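Local coordinates for bifunctional GH43-CE protein (Bacteroides eggerthii, PDB 6MLY) that probably acts on xylan as a beta-xylosidase through a family 43 glycoside hydrolase domain and probably cleaves esters through a carbohydrate esterase domain, at residues 398-403 against 444-449. Residues are numbered along the deposited sequence; the frame is centred on the assembly and turned at random.
Sequences LSLFQR and FKAECD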
loop_
_atom_site.group_PDB
_atom_site.type_symbol
_atom_site.label_atom_id
_atom_site.label_comp_id
_atom_site.label_asym_id
_atom_site.label_seq_id
_atom_site.Cartn_x
_atom_site.Cartn_y
_atom_site.Cartn_z
ATOM N N LEU A 398 12.277 5.781 0.157
ATOM C CA LEU A 398 11.146 5.782 -0.776
ATOM C C LEU A 398 9.850 5.744 0.044
ATOM O O LEU A 398 9.810 5.097 1.093
ATOM C CB LEU A 398 11.266 4.557 -1.689
ATOM C CG LEU A 398 10.221 4.432 -2.796
ATOM C CD1 LEU A 398 10.515 5.410 -3.923
ATOM C CD2 LEU A 398 10.171 3.011 -3.333
ATOM N N SER A 399 8.813 6.451 -0.424
ATOM C CA SER A 399 7.533 6.517 0.290
ATOM C C SER A 399 6.357 6.345 -0.678
ATOM O O SER A 399 6.413 6.803 -1.813
ATOM C CB SER A 399 7.403 7.806 1.061
ATOM O OG SER A 399 6.058 8.015 1.482
ATOM N N LEU A 400 5.313 5.653 -0.206
ATOM C CA LEU A 400 3.965 5.792 -0.726
ATOM C C LEU A 400 3.290 6.877 0.114
ATOM O O LEU A 400 3.069 6.684 1.309
ATOM C CB LEU A 400 3.223 4.454 -0.637
ATOM C CG LEU A 400 3.869 3.302 -1.406
ATOM C CD1 LEU A 400 3.141 1.991 -1.158
ATOM C CD2 LEU A 400 3.929 3.597 -2.895
ATOM N N PHE A 401 2.999 8.019 -0.528
ATOM C CA PHE A 401 2.900 9.297 0.165
ATOM C C PHE A 401 1.472 9.859 0.118
ATOM O O PHE A 401 0.948 10.171 -0.952
ATOM C CB PHE A 401 3.902 10.285 -0.435
ATOM C CG PHE A 401 3.904 11.642 0.221
ATOM C CD1 PHE A 401 4.615 11.862 1.391
ATOM C CD2 PHE A 401 3.195 12.699 -0.333
ATOM C CE1 PHE A 401 4.615 13.108 1.997
ATOM C CE2 PHE A 401 3.198 13.947 0.270
ATOM C CZ PHE A 401 3.907 14.151 1.431
ATOM N N GLN A 402 0.861 9.961 1.305
ATOM C CA GLN A 402 -0.227 10.899 1.585
ATOM C C GLN A 402 -0.221 11.216 3.091
ATOM O O GLN A 402 0.846 11.261 3.698
ATOM C CB GLN A 402 -1.568 10.368 1.074
ATOM C CG GLN A 402 -2.534 11.491 0.709
ATOM C CD GLN A 402 -3.926 10.989 0.431
ATOM O OE1 GLN A 402 -4.129 10.112 -0.402
ATOM N NE2 GLN A 402 -4.902 11.554 1.121
ATOM N N ARG A 403 -1.394 11.469 3.687
ATOM C CA ARG A 403 -1.511 11.735 5.114
ATOM C C ARG A 403 -1.192 10.444 5.868
ATOM O O ARG A 403 -0.378 10.442 6.783
ATOM C CB ARG A 403 -2.917 12.222 5.471
ATOM C CG ARG A 403 -3.157 12.418 6.961
ATOM C CD ARG A 403 -4.636 12.528 7.279
ATOM N NE ARG A 403 -4.880 13.067 8.612
ATOM C CZ ARG A 403 -5.052 14.357 8.893
ATOM N NH1 ARG A 403 -5.058 15.259 7.924
ATOM N NH2 ARG A 403 -5.223 14.739 10.146
ATOM N N PHE A 444 15.672 -0.014 -2.570
ATOM C CA PHE A 444 14.312 -0.042 -2.015
ATOM C C PHE A 444 13.291 -0.247 -3.139
ATOM O O PHE A 444 13.537 0.111 -4.289
ATOM C CB PHE A 444 13.985 1.242 -1.248
ATOM C CG PHE A 444 14.825 1.474 -0.017
ATOM C CD1 PHE A 444 14.647 0.702 1.121
ATOM C CD2 PHE A 444 15.793 2.462 0.006
ATOM C CE1 PHE A 444 15.417 0.918 2.253
ATOM C CE2 PHE A 444 16.564 2.678 1.139
ATOM C CZ PHE A 444 16.374 1.907 2.261
ATOM N N LYS A 445 12.142 -0.818 -2.761
ATOM C CA LYS A 445 11.038 -1.131 -3.661
ATOM C C LYS A 445 9.728 -0.905 -2.895
ATOM O O LYS A 445 9.661 -1.128 -1.692
ATOM C CB LYS A 445 11.178 -2.571 -4.172
ATOM C CG LYS A 445 10.127 -3.040 -5.174
ATOM C CD LYS A 445 10.598 -4.174 -6.086
ATOM C CE LYS A 445 10.723 -5.511 -5.383
ATOM N NZ LYS A 445 11.099 -6.600 -6.317
ATOM N N ALA A 446 8.707 -0.424 -3.605
ATOM C CA ALA A 446 7.380 -0.211 -3.043
ATOM C C ALA A 446 6.339 -0.692 -4.057
ATOM O O ALA A 446 6.288 -0.172 -5.160
ATOM C CB ALA A 446 7.194 1.248 -2.705
ATOM N N GLU A 447 5.550 -1.700 -3.670
ATOM C CA GLU A 447 4.519 -2.295 -4.520
ATOM C C GLU A 447 3.153 -1.713 -4.142
ATOM O O GLU A 447 2.951 -1.271 -3.010
ATOM C CB GLU A 447 4.491 -3.818 -4.369
ATOM C CG GLU A 447 5.783 -4.506 -4.780
ATOM C CD GLU A 447 5.659 -6.010 -4.959
ATOM O OE1 GLU A 447 5.304 -6.691 -3.971
ATOM O OE2 GLU A 447 5.899 -6.491 -6.093
ATOM N N CYS A 448 2.232 -1.728 -5.114
ATOM C CA CYS A 448 0.864 -1.231 -4.960
ATOM C C CYS A 448 -0.115 -2.200 -5.633
ATOM O O CYS A 448 0.022 -2.499 -6.826
ATOM C CB CYS A 448 0.685 0.142 -5.604
ATOM S SG CYS A 448 1.594 1.484 -4.784
ATOM N N ASP A 449 -1.093 -2.683 -4.860
ATOM C CA ASP A 449 -2.193 -3.478 -5.394
ATOM C C ASP A 449 -3.489 -2.685 -5.204
ATOM O O ASP A 449 -4.005 -2.583 -4.086
ATOM C CB ASP A 449 -2.283 -4.870 -4.753
ATOM C CG ASP A 449 -3.183 -5.827 -5.523
ATOM O OD1 ASP A 449 -3.468 -5.532 -6.698
ATOM O OD2 ASP A 449 -3.599 -6.853 -4.950
#
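Leu-398 and Leu-400 reach across from one strand to Ala-446, whose single methyl group meets a branch of each. In Leu-398, CG lies anti to the backbone N (chi1 -176°), which carries CD2 across to 3.5 Å from Ala-446 CB and 4.0 Å from Lys-445 C. At the root of each side chain, Leu-398 CB meets Phe-444 CB at 4.3 Å, while the phenyl ring leads away. Leu-400 has the other common rotamer, CG anti to the carbonyl carbon (chi1 -60°), and its two methyls fork over the opposing strand. CD2 sits 4.0 Å from Ala-446 CB and 3.7 Å from Cys-448 SG; CD1 meets the same sulfur and lies 3.8 Å from Glu-447 O. Leucine, branched and wholly apolar, suits these buried positions, where its methyls fill the space between facing strands. Alanine suits the middle because it is small where both leucines converge, and the thiol of Cys-448 offers a compact, weakly polar surface for methyl groups. An alanine in place of Leu-400 would remove both branches and is likely to open a gap beside Cys-448 SG. On the opposite side, the carboxylate of Glu-447 is hydrogen-bonded to Tyr-460 OH through OE1 and to Ser-515 OG through OE2, and Lys-445 makes cation-pi contacts with Trp-468 and Tyr-460. The two strands run nearly parallel, at 22°, in separate antiparallel sheets that face each other in the concanavalin A-like beta-sandwich. Strand 395-401 lies between 488-491 and 406-411, strand 441-449 between 378-386 and 456-462, and Phe-459 of the last touches both Leu-400 and Ala-446.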